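Local coordinates for protein oxidase/hydroxylase (Streptomyces hygroscopicus subsp. hygroscopicus, PDB 4XC9) that binds iron(II) and 2-oxoglutarate and probably acts as a 2-oxoglutarate-dependent dioxygenase of the phytanoyl-CoA dioxygenase family, at residues 22-27 against 68-73; 33-38 against 57-62; 91-96 against 206-211; 152-157 against 187-192. All blocks are in the same frame, centred on the assembly; numbering follows the deposited sequence.

Contact 1 of 4, residues 22-27 against 68-73; sequences GVFGSG and DDRLLA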
loop_
_atom_site.group_PDB
_atom_site.type_symbol
_atom_site.label_atom_id
_atom_site.label_comp_id
_atom_site.label_asym_id
_atom_site.label_seq_id
_atom_site.Cartn_x
_atom_site.Cartn_y
_atom_site.Cartn_z
ATOM N N GLY B 22 18.706 5.480 -28.154
ATOM C CA GLY B 22 20.063 5.714 -28.621
ATOM C C GLY B 22 21.159 5.537 -27.604
ATOM O O GLY B 22 22.067 6.358 -27.520
ATOM N N VAL B 23 21.101 4.452 -26.848
ATOM C CA VAL B 23 22.069 4.246 -25.786
ATOM C C VAL B 23 23.388 3.752 -26.362
ATOM O O VAL B 23 24.457 4.170 -25.924
ATOM C CB VAL B 23 21.547 3.244 -24.739
ATOM C CG1 VAL B 23 22.573 3.022 -23.651
ATOM C CG2 VAL B 23 20.248 3.738 -24.158
ATOM N N PHE B 24 23.296 2.860 -27.348
ATOM C CA PHE B 24 24.468 2.280 -28.001
ATOM C C PHE B 24 24.529 2.716 -29.454
ATOM O O PHE B 24 23.564 2.540 -30.185
ATOM C CB PHE B 24 24.429 0.750 -27.924
ATOM C CG PHE B 24 24.273 0.217 -26.534
ATOM C CD1 PHE B 24 23.020 0.108 -25.950
ATOM C CD2 PHE B 24 25.383 -0.174 -25.803
ATOM C CE1 PHE B 24 22.881 -0.384 -24.671
ATOM C CE2 PHE B 24 25.250 -0.665 -24.514
ATOM C CZ PHE B 24 23.998 -0.771 -23.952
ATOM N N GLY B 25 25.650 3.297 -29.873
ATOM C CA GLY B 25 25.857 3.620 -31.278
ATOM C C GLY B 25 26.107 2.343 -32.074
ATOM O O GLY B 25 26.648 1.360 -31.537
ATOM N N SER B 26 25.738 2.339 -33.353
ATOM C CA SER B 26 25.741 1.081 -34.107
ATOM C C SER B 26 27.140 0.527 -34.384
ATOM O O SER B 26 27.291 -0.466 -35.103
ATOM C CB SER B 26 24.982 1.228 -35.425
ATOM O OG SER B 26 24.467 -0.036 -35.825
ATOM N N GLY B 27 28.154 1.155 -33.797
ATOM C CA GLY B 27 29.481 0.575 -33.772
ATOM C C GLY B 27 29.532 -0.562 -32.771
ATOM O O GLY B 27 30.222 -1.563 -32.974
ATOM N N ASP B 68 27.522 -2.933 -17.796
ATOM C CA ASP B 68 27.672 -1.595 -18.367
ATOM C C ASP B 68 26.871 -0.553 -17.581
ATOM O O ASP B 68 25.714 -0.782 -17.214
ATOM C CB ASP B 68 27.232 -1.589 -19.844
ATOM C CG ASP B 68 27.776 -0.400 -20.628
ATOM O OD1 ASP B 68 27.432 0.758 -20.311
ATOM O OD2 ASP B 68 28.530 -0.617 -21.598
ATOM N N ASP B 69 27.480 0.602 -17.342
ATOM C CA ASP B 69 26.823 1.635 -16.566
ATOM C C ASP B 69 25.627 2.198 -17.323
ATOM O O ASP B 69 24.727 2.771 -16.731
ATOM C CB ASP B 69 27.800 2.748 -16.210
ATOM C CG ASP B 69 27.300 3.614 -15.065
ATOM O OD1 ASP B 69 27.542 3.242 -13.891
ATOM O OD2 ASP B 69 26.668 4.662 -15.336
ATOM N N ARG B 70 25.597 2.020 -18.635
ATOM C CA ARG B 70 24.435 2.462 -19.399
ATOM C C ARG B 70 23.213 1.607 -19.091
ATOM O O ARG B 70 22.077 2.024 -19.320
ATOM C CB ARG B 70 24.726 2.437 -20.889
ATOM C CG ARG B 70 25.290 3.734 -21.397
ATOM C CD ARG B 70 26.697 3.534 -21.869
ATOM N NE ARG B 70 26.730 3.246 -23.296
ATOM C CZ ARG B 70 27.327 2.194 -23.842
ATOM N NH1 ARG B 70 27.295 2.049 -25.155
ATOM N NH2 ARG B 70 27.952 1.296 -23.085
ATOM N N LEU B 71 23.460 0.411 -18.570
ATOM C CA LEU B 71 22.401 -0.476 -18.129
ATOM C C LEU B 71 22.234 -0.411 -16.620
ATOM O O LEU B 71 21.116 -0.338 -16.119
ATOM C CB LEU B 71 22.688 -1.913 -18.549
ATOM C CG LEU B 71 22.121 -2.379 -19.891
ATOM C CD1 LEU B 71 22.405 -1.366 -20.979
ATOM C CD2 LEU B 71 22.686 -3.753 -20.260
ATOM N N LEU B 72 23.337 -0.448 -15.884
ATOM C CA LEU B 72 23.234 -0.499 -14.431
ATOM C C LEU B 72 22.624 0.789 -13.842
ATOM O O LEU B 72 21.859 0.726 -12.883
ATOM C CB LEU B 72 24.601 -0.778 -13.794
ATOM C CG LEU B 72 25.263 -2.116 -14.148
ATOM C CD1 LEU B 72 26.461 -2.397 -13.241
ATOM C CD2 LEU B 72 24.265 -3.261 -14.097
ATOM N N ALA B 73 22.955 1.943 -14.417
ATOM C CA ALA B 73 22.508 3.213 -13.854
ATOM C C ALA B 73 20.968 3.349 -13.807
ATOM O O ALA B 73 20.430 3.663 -12.748
ATOM C CB ALA B 73 23.129 4.384 -14.615
#
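Phe24 and Val23 meet Arg70 and Leu71 where the turn leading into helix 26-38 lies against the first turn of helix 69-79, two helices flanking the larger sheet of this PhyH-type, cupin-clan fold. CG1 of Val23 lies alongside the root of the arginine, 3.6 Å from Arg70 CB, the two side chains running antiparallel past one another. CD1 of Leu71 meets the Phe24 ring at its edge and in its plane, 3.4 Å from CZ. Both Phe24 and Leu71 also touch Val140 of strand 136-141 and Leu65 of helix 60-66, so the ring is buried between helices and sheet.

The second kind of contact is between a charged group and the ring. The Arg70 chain bends at CG and CD (chi2 114°, chi3 93°), which turns its guanidinium toward Phe24, so that Phe24 CE2 lies over one guanidinium face, offset toward the rim, with the two planes 58° apart.

Polar bonds fix the arginine. Asp68, the N-cap of helix 69-79, accepts from Arg70 N at OD1 (2.8 Å) through its anti lone pair. The same carboxylate forms a salt bridge with the guanidinium. Arg70 NH1 has a further salt-bridge partner in Glu28, so an acid from helix 26-38 and the cap of helix 69-79 both hold the group. At the guanidinium edge, near its plane, lies the carbonyl oxygen of Val23, 3.6 Å from Arg70 NE.

Contact 2 of 4, residues 33-38 against 57-62; sequences RSELER and AASPVF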
loop_
_atom_site.group_PDB
_atom_site.type_symbol
_atom_site.label_atom_id
_atom_site.label_comp_id
_atom_site.label_asym_id
_atom_site.label_seq_id
_atom_site.Cartn_x
_atom_site.Cartn_y
_atom_site.Cartn_z
ATOM N N ARG B 33 25.842 -7.996 -32.431
ATOM C CA ARG B 33 25.316 -8.962 -33.398
ATOM C C ARG B 33 26.377 -9.991 -33.812
ATOM O O ARG B 33 26.084 -11.177 -33.960
ATOM C CB ARG B 33 24.787 -8.246 -34.639
ATOM C CG ARG B 33 23.975 -7.018 -34.337
ATOM C CD ARG B 33 23.424 -6.387 -35.592
ATOM N NE ARG B 33 22.217 -7.066 -36.053
ATOM C CZ ARG B 33 21.454 -6.636 -37.056
ATOM N NH1 ARG B 33 21.772 -5.518 -37.704
ATOM N NH2 ARG B 33 20.371 -7.320 -37.412
ATOM N N SER B 34 27.607 -9.520 -33.998
ATOM C CA SER B 34 28.711 -10.384 -34.384
ATOM C C SER B 34 28.943 -11.453 -33.336
ATOM O O SER B 34 29.251 -12.591 -33.671
ATOM C CB SER B 34 29.990 -9.571 -34.604
ATOM O OG SER B 34 29.813 -8.623 -35.646
ATOM N N GLU B 35 28.788 -11.096 -32.065
ATOM C CA GLU B 35 28.910 -12.097 -31.014
ATOM C C GLU B 35 27.728 -13.059 -31.068
ATOM O O GLU B 35 27.799 -14.167 -30.542
ATOM C CB GLU B 35 29.008 -11.450 -29.633
ATOM C CG GLU B 35 30.437 -11.212 -29.153
ATOM C CD GLU B 35 31.343 -12.419 -29.345
ATOM O OE1 GLU B 35 31.311 -13.346 -28.505
ATOM O OE2 GLU B 35 32.099 -12.441 -30.339
ATOM N N LEU B 36 26.643 -12.636 -31.708
ATOM C CA LEU B 36 25.460 -13.480 -31.828
ATOM C C LEU B 36 25.565 -14.396 -33.049
ATOM O O LEU B 36 25.254 -15.582 -32.967
ATOM C CB LEU B 36 24.192 -12.623 -31.902
ATOM C CG LEU B 36 23.160 -12.750 -30.778
ATOM C CD1 LEU B 36 23.830 -12.876 -29.416
ATOM C CD2 LEU B 36 22.198 -11.555 -30.799
ATOM N N GLU B 37 25.995 -13.843 -34.180
ATOM C CA GLU B 37 26.272 -14.649 -35.363
ATOM C C GLU B 37 27.320 -15.695 -34.995
ATOM O O GLU B 37 27.143 -16.890 -35.242
ATOM C CB GLU B 37 26.752 -13.775 -36.533
ATOM C CG GLU B 37 25.804 -12.624 -36.900
ATOM C CD GLU B 37 26.367 -11.686 -37.971
ATOM O OE1 GLU B 37 27.113 -12.161 -38.858
ATOM O OE2 GLU B 37 26.061 -10.471 -37.927
ATOM N N ARG B 38 28.389 -15.234 -34.353
ATOM C CA ARG B 38 29.482 -16.101 -33.917
ATOM C C ARG B 38 29.033 -17.243 -33.013
ATOM O O ARG B 38 29.646 -18.309 -33.003
ATOM C CB ARG B 38 30.544 -15.270 -33.199
ATOM C CG ARG B 38 31.585 -16.072 -32.462
ATOM C CD ARG B 38 32.497 -15.153 -31.692
ATOM N NE ARG B 38 33.383 -15.901 -30.815
ATOM C CZ ARG B 38 33.090 -16.221 -29.560
ATOM N NH1 ARG B 38 31.933 -15.847 -29.028
ATOM N NH2 ARG B 38 33.963 -16.912 -28.841
ATOM N N ALA B 57 27.993 -15.710 -19.816
ATOM C CA ALA B 57 28.931 -16.814 -19.641
ATOM C C ALA B 57 29.521 -17.291 -20.974
ATOM O O ALA B 57 30.572 -17.928 -20.998
ATOM C CB ALA B 57 28.255 -17.973 -18.921
ATOM N N ALA B 58 28.858 -16.977 -22.081
ATOM C CA ALA B 58 29.280 -17.490 -23.381
ATOM C C ALA B 58 29.965 -16.447 -24.259
ATOM O O ALA B 58 30.135 -16.673 -25.460
ATOM C CB ALA B 58 28.090 -18.067 -24.119
ATOM N N SER B 59 30.354 -15.317 -23.671
ATOM C CA SER B 59 30.963 -14.224 -24.427
ATOM C C SER B 59 31.531 -13.154 -23.519
ATOM O O SER B 59 30.882 -12.729 -22.572
ATOM C CB SER B 59 29.950 -13.581 -25.372
ATOM O OG SER B 59 30.370 -12.275 -25.739
ATOM N N PRO B 60 32.757 -12.712 -23.803
ATOM C CA PRO B 60 33.291 -11.614 -22.993
ATOM C C PRO B 60 32.640 -10.283 -23.356
ATOM O O PRO B 60 32.633 -9.366 -22.531
ATOM C CB PRO B 60 34.787 -11.616 -23.338
ATOM C CG PRO B 60 35.043 -12.985 -23.921
ATOM C CD PRO B 60 33.788 -13.329 -24.651
ATOM N N VAL B 61 32.101 -10.180 -24.570
ATOM C CA VAL B 61 31.493 -8.938 -25.021
ATOM C C VAL B 61 30.154 -8.720 -24.308
ATOM O O VAL B 61 29.721 -7.578 -24.093
ATOM C CB VAL B 61 31.306 -8.933 -26.555
ATOM C CG1 VAL B 61 30.514 -7.729 -27.011
ATOM C CG2 VAL B 61 32.663 -8.951 -27.245
ATOM N N PHE B 62 29.511 -9.810 -23.905
ATOM C CA PHE B 62 28.210 -9.696 -23.257
ATOM C C PHE B 62 28.340 -9.701 -21.744
ATOM O O PHE B 62 27.498 -9.142 -21.035
ATOM C CB PHE B 62 27.278 -10.810 -23.731
ATOM C CG PHE B 62 26.743 -10.582 -25.107
ATOM C CD1 PHE B 62 26.321 -9.313 -25.488
ATOM C CD2 PHE B 62 26.695 -11.614 -26.033
ATOM C CE1 PHE B 62 25.832 -9.075 -26.757
ATOM C CE2 PHE B 62 26.206 -11.385 -27.313
ATOM C CZ PHE B 62 25.777 -10.112 -27.676
#
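Glu35, on helix 26-38, reaches across to Ser59, Val61 and Phe62 at the start of helix 60-66, a helix-to-helix contact on the flank of the larger sheet. Its polar centre is Ser59. OG of this N-cap residue donates to Glu35 OE1 (3.1 Å), arriving on the anti side and 25° out of the carboxylate plane. The same OG accepts from Phe62 N and, weakly, from Val61 N, closing the open first turn of the helix. On its own helix Glu35 OE1 also takes a salt bridge from Arg38 NH1 (2.6 Å), whose chain runs extended from CG to NE.

Apolar contacts lie beside these bonds. A bend at chi2 (-47°) brings Glu35 CG to Val61 CB, 3.6 Å away, while Glu35 CB touches CE2 of Phe62. Leu36 CD1 meets the same ring carbon at 3.5 Å, its side chain crossing that of Phe62 at about a right angle. Beneath them, Leu218 and Thr220 of strand 217-226 receive Leu36 and Phe62 respectively.

With an alanine in place of Glu35, Ser59 OG would probably lose this acceptor and Arg38 the acid it pairs with, and a gap would open beside Val61. Joining a cap hydroxyl to an arginine through one oxygen, the carboxylate is likely to stay ionised.

Contact 3 of 4, residues 91-96 against 206-211; sequences LRRTKD and HGTRRK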
loop_
_atom_site.group_PDB
_atom_site.type_symbol
_atom_site.label_atom_id
_atom_site.label_comp_id
_atom_site.label_asym_id
_atom_site.label_seq_id
_atom_site.Cartn_x
_atom_site.Cartn_y
_atom_site.Cartn_z
ATOM N N LEU B 91 18.014 -13.028 -28.213
ATOM C CA LEU B 91 16.837 -13.496 -28.936
ATOM C C LEU B 91 16.922 -13.216 -30.447
ATOM O O LEU B 91 17.293 -12.117 -30.876
ATOM C CB LEU B 91 15.572 -12.844 -28.373
ATOM C CG LEU B 91 14.641 -13.645 -27.461
ATOM C CD1 LEU B 91 13.405 -12.821 -27.147
ATOM C CD2 LEU B 91 14.243 -14.981 -28.082
ATOM N N ARG B 92 16.581 -14.221 -31.248
ATOM C CA ARG B 92 16.435 -14.031 -32.683
ATOM C C ARG B 92 14.992 -14.290 -33.050
ATOM O O ARG B 92 14.571 -15.433 -33.137
ATOM C CB ARG B 92 17.366 -14.960 -33.469
ATOM C CG ARG B 92 17.291 -14.796 -34.995
ATOM C CD ARG B 92 18.275 -15.723 -35.720
ATOM N NE ARG B 92 19.668 -15.472 -35.347
ATOM C CZ ARG B 92 20.503 -14.672 -36.015
ATOM N NH1 ARG B 92 20.099 -14.030 -37.113
ATOM N NH2 ARG B 92 21.755 -14.512 -35.583
ATOM N N ARG B 93 14.223 -13.232 -33.239
ATOM C CA ARG B 93 12.830 -13.395 -33.613
ATOM C C ARG B 93 12.682 -13.367 -35.122
ATOM O O ARG B 93 12.990 -12.372 -35.762
ATOM C CB ARG B 93 11.967 -12.304 -32.977
ATOM C CG ARG B 93 11.974 -12.314 -31.460
ATOM C CD ARG B 93 10.786 -11.571 -30.893
ATOM N NE ARG B 93 9.523 -12.032 -31.466
ATOM C CZ ARG B 93 8.827 -11.365 -32.386
ATOM N NH1 ARG B 93 9.267 -10.196 -32.837
ATOM N NH2 ARG B 93 7.677 -11.853 -32.843
ATOM N N THR B 94 12.212 -14.464 -35.697
ATOM C CA THR B 94 12.026 -14.496 -37.134
ATOM C C THR B 94 10.554 -14.483 -37.489
ATOM O O THR B 94 9.690 -14.424 -36.612
ATOM C CB THR B 94 12.678 -15.730 -37.765
ATOM O OG1 THR B 94 12.677 -15.582 -39.194
ATOM C CG2 THR B 94 11.914 -16.992 -37.383
ATOM N N LYS B 95 10.275 -14.551 -38.785
ATOM C CA LYS B 95 8.911 -14.505 -39.271
ATOM C C LYS B 95 8.048 -15.605 -38.654
ATOM O O LYS B 95 8.491 -16.750 -38.505
ATOM C CB LYS B 95 8.901 -14.604 -40.790
ATOM C CG LYS B 95 7.526 -14.483 -41.401
ATOM C CD LYS B 95 7.614 -14.594 -42.899
ATOM C CE LYS B 95 6.362 -15.225 -43.466
ATOM N NZ LYS B 95 6.576 -15.662 -44.871
ATOM N N ASP B 96 6.835 -15.206 -38.264
ATOM C CA ASP B 96 5.788 -16.061 -37.689
ATOM C C ASP B 96 5.966 -16.316 -36.194
ATOM O O ASP B 96 5.089 -16.901 -35.559
ATOM C CB ASP B 96 5.691 -17.391 -38.444
ATOM C CG ASP B 96 5.260 -17.205 -39.895
ATOM O OD1 ASP B 96 4.286 -16.454 -40.134
ATOM O OD2 ASP B 96 5.899 -17.790 -40.797
ATOM N N HIS B 206 2.905 -8.361 -20.492
ATOM C CA HIS B 206 3.405 -7.986 -21.807
ATOM C C HIS B 206 3.673 -9.203 -22.670
ATOM O O HIS B 206 3.648 -10.340 -22.195
ATOM C CB HIS B 206 4.698 -7.180 -21.667
ATOM C CG HIS B 206 5.805 -7.957 -21.035
ATOM N ND1 HIS B 206 5.884 -8.160 -19.672
ATOM C CD2 HIS B 206 6.850 -8.630 -21.575
ATOM C CE1 HIS B 206 6.946 -8.900 -19.401
ATOM N NE2 HIS B 206 7.550 -9.197 -20.538
ATOM N N GLY B 207 3.961 -8.958 -23.942
ATOM C CA GLY B 207 4.230 -10.032 -24.869
ATOM C C GLY B 207 4.764 -9.464 -26.158
ATOM O O GLY B 207 5.392 -8.407 -26.163
ATOM N N THR B 208 4.506 -10.162 -27.256
ATOM C CA THR B 208 5.035 -9.755 -28.552
ATOM C C THR B 208 4.067 -10.106 -29.672
ATOM O O THR B 208 3.619 -11.248 -29.780
ATOM C CB THR B 208 6.397 -10.423 -28.841
ATOM O OG1 THR B 208 7.326 -10.129 -27.781
ATOM C CG2 THR B 208 6.945 -9.913 -30.125
ATOM N N ARG B 209 3.729 -9.118 -30.492
ATOM C CA ARG B 209 2.881 -9.357 -31.657
ATOM C C ARG B 209 3.446 -10.422 -32.595
ATOM O O ARG B 209 4.650 -10.684 -32.624
ATOM C CB ARG B 209 2.684 -8.073 -32.451
ATOM C CG ARG B 209 2.074 -6.991 -31.677
ATOM C CD ARG B 209 0.587 -7.163 -31.539
ATOM N NE ARG B 209 0.035 -5.905 -31.070
ATOM C CZ ARG B 209 -1.242 -5.689 -30.809
ATOM N NH1 ARG B 209 -2.131 -6.663 -30.976
ATOM N NH2 ARG B 209 -1.619 -4.491 -30.381
ATOM N N ARG B 210 2.558 -11.012 -33.383
ATOM C CA ARG B 210 2.950 -12.020 -34.347
ATOM C C ARG B 210 3.674 -11.359 -35.527
ATOM O O ARG B 210 3.076 -10.612 -36.289
ATOM C CB ARG B 210 1.715 -12.789 -34.807
ATOM C CG ARG B 210 2.012 -14.128 -35.459
ATOM C CD ARG B 210 0.706 -14.851 -35.726
ATOM N NE ARG B 210 0.050 -15.216 -34.480
ATOM C CZ ARG B 210 0.324 -16.329 -33.809
ATOM N NH1 ARG B 210 1.228 -17.177 -34.292
ATOM N NH2 ARG B 210 -0.307 -16.599 -32.674
ATOM N N LYS B 211 4.969 -11.610 -35.650
ATOM C CA LYS B 211 5.755 -11.038 -36.744
ATOM C C LYS B 211 5.358 -11.623 -38.095
ATOM O O LYS B 211 5.459 -12.831 -38.312
ATOM C CB LYS B 211 7.242 -11.267 -36.499
ATOM C CG LYS B 211 8.155 -10.720 -37.562
ATOM C CD LYS B 211 9.595 -10.938 -37.140
ATOM C CE LYS B 211 10.548 -10.781 -38.304
ATOM N NZ LYS B 211 10.419 -9.463 -38.987
#
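Lys211 and Arg93 meet where the end of strand 83-93 passes the loop after strand 206-208. Lys211 stretches along the backbone of Thr94 and Lys95. Its CB stands 3.7 Å from Arg93 NH2. CG passes the Thr94 carbonyl oxygen more distantly, and CD comes to 3.5 Å from that oxygen. CE then lies against Thr94 C and Lys95 N. A turn at the last torsion (chi4 56°) ends the otherwise extended chain at NZ, which bonds to Thr213 OG1. Behind it, the Lys211 carbonyl oxygen accepts from Asp96 N at 2.7 Å, the donor tilted 20° from the carbonyl plane.

The contact bridges the two sheets of the double-stranded beta-helix, the jelly-roll core of cupin-clan oxygenases: strand 83-93 belongs to the larger sheet, strand 206-208 to the smaller. His206, an iron(II) ligand, begins the latter strand, and the Lys211 side chain packs on Arg217, which binds 2-oxoglutarate.

Arg93 comes from the opposite direction to Thr208. The methyl CG2 of Thr208 sits over the centre of one guanidinium face, 3.3 Å from Arg93 CZ, and the backbone N of Lys211 lies at the guanidinium edge. The chain bends at chi3 (52°) on its way there. A serine in place of Arg93 would probably leave the Thr208 methyl without its flat cover and open a gap next to Lys211 CB.

Contact 4 of 4, residues 152-157 against 187-192; sequences SFCYVQ and LSDVFV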
loop_
_atom_site.group_PDB
_atom_site.type_symbol
_atom_site.label_atom_id
_atom_site.label_comp_id
_atom_site.label_asym_id
_atom_site.label_seq_id
_atom_site.Cartn_x
_atom_site.Cartn_y
_atom_site.Cartn_z
ATOM N N SER B 152 6.241 -6.311 -32.652
ATOM C CA SER B 152 6.578 -5.321 -31.620
ATOM C C SER B 152 6.188 -5.746 -30.201
ATOM O O SER B 152 5.149 -6.387 -29.993
ATOM C CB SER B 152 5.930 -3.959 -31.944
ATOM O OG SER B 152 4.509 -4.012 -31.965
ATOM N N PHE B 153 7.051 -5.410 -29.242
ATOM C CA PHE B 153 6.702 -5.421 -27.821
ATOM C C PHE B 153 5.304 -4.831 -27.636
ATOM O O PHE B 153 4.996 -3.777 -28.183
ATOM C CB PHE B 153 7.738 -4.620 -27.011
ATOM C CG PHE B 153 7.502 -4.617 -25.505
ATOM C CD1 PHE B 153 7.942 -5.658 -24.717
ATOM C CD2 PHE B 153 6.881 -3.553 -24.888
ATOM C CE1 PHE B 153 7.741 -5.646 -23.344
ATOM C CE2 PHE B 153 6.687 -3.537 -23.506
ATOM C CZ PHE B 153 7.105 -4.577 -22.745
ATOM N N CYS B 154 4.444 -5.525 -26.905
ATOM C CA CYS B 154 3.140 -4.970 -26.584
ATOM C C CYS B 154 2.791 -5.297 -25.133
ATOM O O CYS B 154 3.325 -6.248 -24.555
ATOM C CB CYS B 154 2.064 -5.484 -27.549
ATOM S SG CYS B 154 1.826 -7.269 -27.547
ATOM N N TYR B 155 1.911 -4.491 -24.546
ATOM C CA TYR B 155 1.665 -4.555 -23.106
ATOM C C TYR B 155 0.258 -4.131 -22.766
ATOM O O TYR B 155 -0.370 -3.377 -23.502
ATOM C CB TYR B 155 2.662 -3.674 -22.345
ATOM C CG TYR B 155 2.499 -2.207 -22.669
ATOM C CD1 TYR B 155 3.066 -1.659 -23.817
ATOM C CD2 TYR B 155 1.779 -1.368 -21.831
ATOM C CE1 TYR B 155 2.911 -0.324 -24.120
ATOM C CE2 TYR B 155 1.620 -0.025 -22.126
ATOM C CZ TYR B 155 2.179 0.488 -23.269
ATOM O OH TYR B 155 2.010 1.814 -23.563
ATOM N N VAL B 156 -0.236 -4.620 -21.638
ATOM C CA VAL B 156 -1.532 -4.193 -21.122
ATOM C C VAL B 156 -1.328 -3.011 -20.174
ATOM O O VAL B 156 -0.681 -3.137 -19.121
ATOM C CB VAL B 156 -2.255 -5.349 -20.398
ATOM C CG1 VAL B 156 -3.506 -4.835 -19.633
ATOM C CG2 VAL B 156 -2.598 -6.450 -21.403
ATOM N N GLN B 157 -1.875 -1.866 -20.568
ATOM C CA GLN B 157 -1.690 -0.614 -19.848
ATOM C C GLN B 157 -2.034 -0.740 -18.379
ATOM O O GLN B 157 -3.128 -1.191 -18.032
ATOM C CB GLN B 157 -2.524 0.498 -20.492
ATOM C CG GLN B 157 -1.887 1.042 -21.779
ATOM C CD GLN B 157 -2.768 2.034 -22.517
ATOM O OE1 GLN B 157 -3.170 1.796 -23.664
ATOM N NE2 GLN B 157 -3.058 3.158 -21.873
ATOM N N LEU B 187 -4.534 -2.761 -24.567
ATOM C CA LEU B 187 -3.311 -3.343 -25.113
ATOM C C LEU B 187 -2.610 -2.367 -26.064
ATOM O O LEU B 187 -3.239 -1.826 -26.966
ATOM C CB LEU B 187 -3.626 -4.648 -25.844
ATOM C CG LEU B 187 -2.386 -5.300 -26.426
ATOM C CD1 LEU B 187 -1.599 -5.895 -25.286
ATOM C CD2 LEU B 187 -2.752 -6.340 -27.464
ATOM N N SER B 188 -1.315 -2.149 -25.859
ATOM C CA SER B 188 -0.580 -1.108 -26.568
ATOM C C SER B 188 0.764 -1.616 -27.069
ATOM O O SER B 188 1.370 -2.479 -26.448
ATOM C CB SER B 188 -0.363 0.114 -25.667
ATOM O OG SER B 188 -1.546 0.892 -25.540
ATOM N N ASP B 189 1.240 -1.058 -28.176
ATOM C CA ASP B 189 2.519 -1.459 -28.742
ATOM C C ASP B 189 3.615 -0.438 -28.435
ATOM O O ASP B 189 3.330 0.697 -28.067
ATOM C CB ASP B 189 2.390 -1.661 -30.255
ATOM C CG ASP B 189 1.567 -2.896 -30.616
ATOM O OD1 ASP B 189 2.139 -4.011 -30.598
ATOM O OD2 ASP B 189 0.360 -2.763 -30.927
ATOM N N VAL B 190 4.864 -0.860 -28.572
ATOM C CA VAL B 190 6.028 -0.003 -28.338
ATOM C C VAL B 190 7.058 -0.163 -29.456
ATOM O O VAL B 190 7.627 -1.253 -29.630
ATOM C CB VAL B 190 6.738 -0.329 -27.000
ATOM C CG1 VAL B 190 7.938 0.570 -26.809
ATOM C CG2 VAL B 190 5.811 -0.169 -25.853
ATOM N N PHE B 191 7.319 0.915 -30.193
ATOM C CA PHE B 191 8.258 0.852 -31.304
ATOM C C PHE B 191 9.626 1.325 -30.865
ATOM O O PHE B 191 9.729 2.263 -30.086
ATOM C CB PHE B 191 7.751 1.680 -32.483
ATOM C CG PHE B 191 6.378 1.310 -32.918
ATOM C CD1 PHE B 191 5.969 -0.013 -32.900
ATOM C CD2 PHE B 191 5.479 2.282 -33.329
ATOM C CE1 PHE B 191 4.684 -0.369 -33.287
ATOM C CE2 PHE B 191 4.196 1.935 -33.720
ATOM C CZ PHE B 191 3.797 0.601 -33.695
ATOM N N VAL B 192 10.680 0.666 -31.350
ATOM C CA VAL B 192 12.045 0.977 -30.917
ATOM C C VAL B 192 13.039 1.007 -32.076
ATOM O O VAL B 192 12.762 0.501 -33.163
ATOM C CB VAL B 192 12.574 -0.043 -29.872
ATOM C CG1 VAL B 192 11.567 -0.260 -28.776
ATOM C CG2 VAL B 192 12.911 -1.362 -30.543
#
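The Tyr155 ring carries Ser188 over one face, with CB 3.9 Å from the centroid and 30° off the normal, a CH-pi contact. Val190 CG2 approaches the same ring obliquely, 3.4 Å from CE1, its side chain at about a right angle to the tyrosine. That methyl also lies at the edge of the Phe153 ring, in its plane and 3.7 Å from CD2, so one methyl touches both aromatic rings. Phe17 of strand 17-20 meets the Tyr155 ring as well, and the Phe153 ring meets that of His206, an iron(II) ligand.

Strands 153-156 and 187-190 run antiparallel in the smaller sheet of the jelly roll, with 187-190 at its edge within the chain. Tyr155 and Ser188 form a hydrogen-bonded pair, N to O in both directions. Phe153, Tyr155, Ser188 and Val190 share one face, from which Phe153 and Val190 pack on Leu198 of the larger sheet. Cys154, Val156, Leu187 and Asp189 occupy the other face, where Leu187 CD1 touches Val156 CG2 at 4.0 Å.

Side-chain bonds flank the ladder. Ser152 holds OG between its backbone N and carbonyl carbon (chi1 62°), from where it donates to Asp189 OD1 at 2.7 Å, 45° out of the carboxylate plane. The other oxygen, Asp189 OD2, pairs with Arg209. Farther along, Ser188 OG donates to Gln157 OE1 at 2.6 Å from above the amide carbonyl plane. Gln157 also packs on Gln157 of a neighbouring subunit.

Overall arrangement
From the N terminus, contact 1 opens at the turn before helix 26-38 and closes on helix 69-79. Contact 2 sits within that loop, tying the same first helix to helix 60-66, so both fasten helices beside the larger sheet; their centres are about 16 Å apart. The chain then enters strand 83-93, whose end opens contact 3, a loop of more than a hundred residues that closes after strand 206-208 and joins the two sheets. Contact 4 lies wholly inside it and pairs two strands of the smaller sheet. Contacts 3 and 4 touch through neighbouring strands 206-208 and 153-156 and the Arg209-Asp189 salt bridge. No two loops cross.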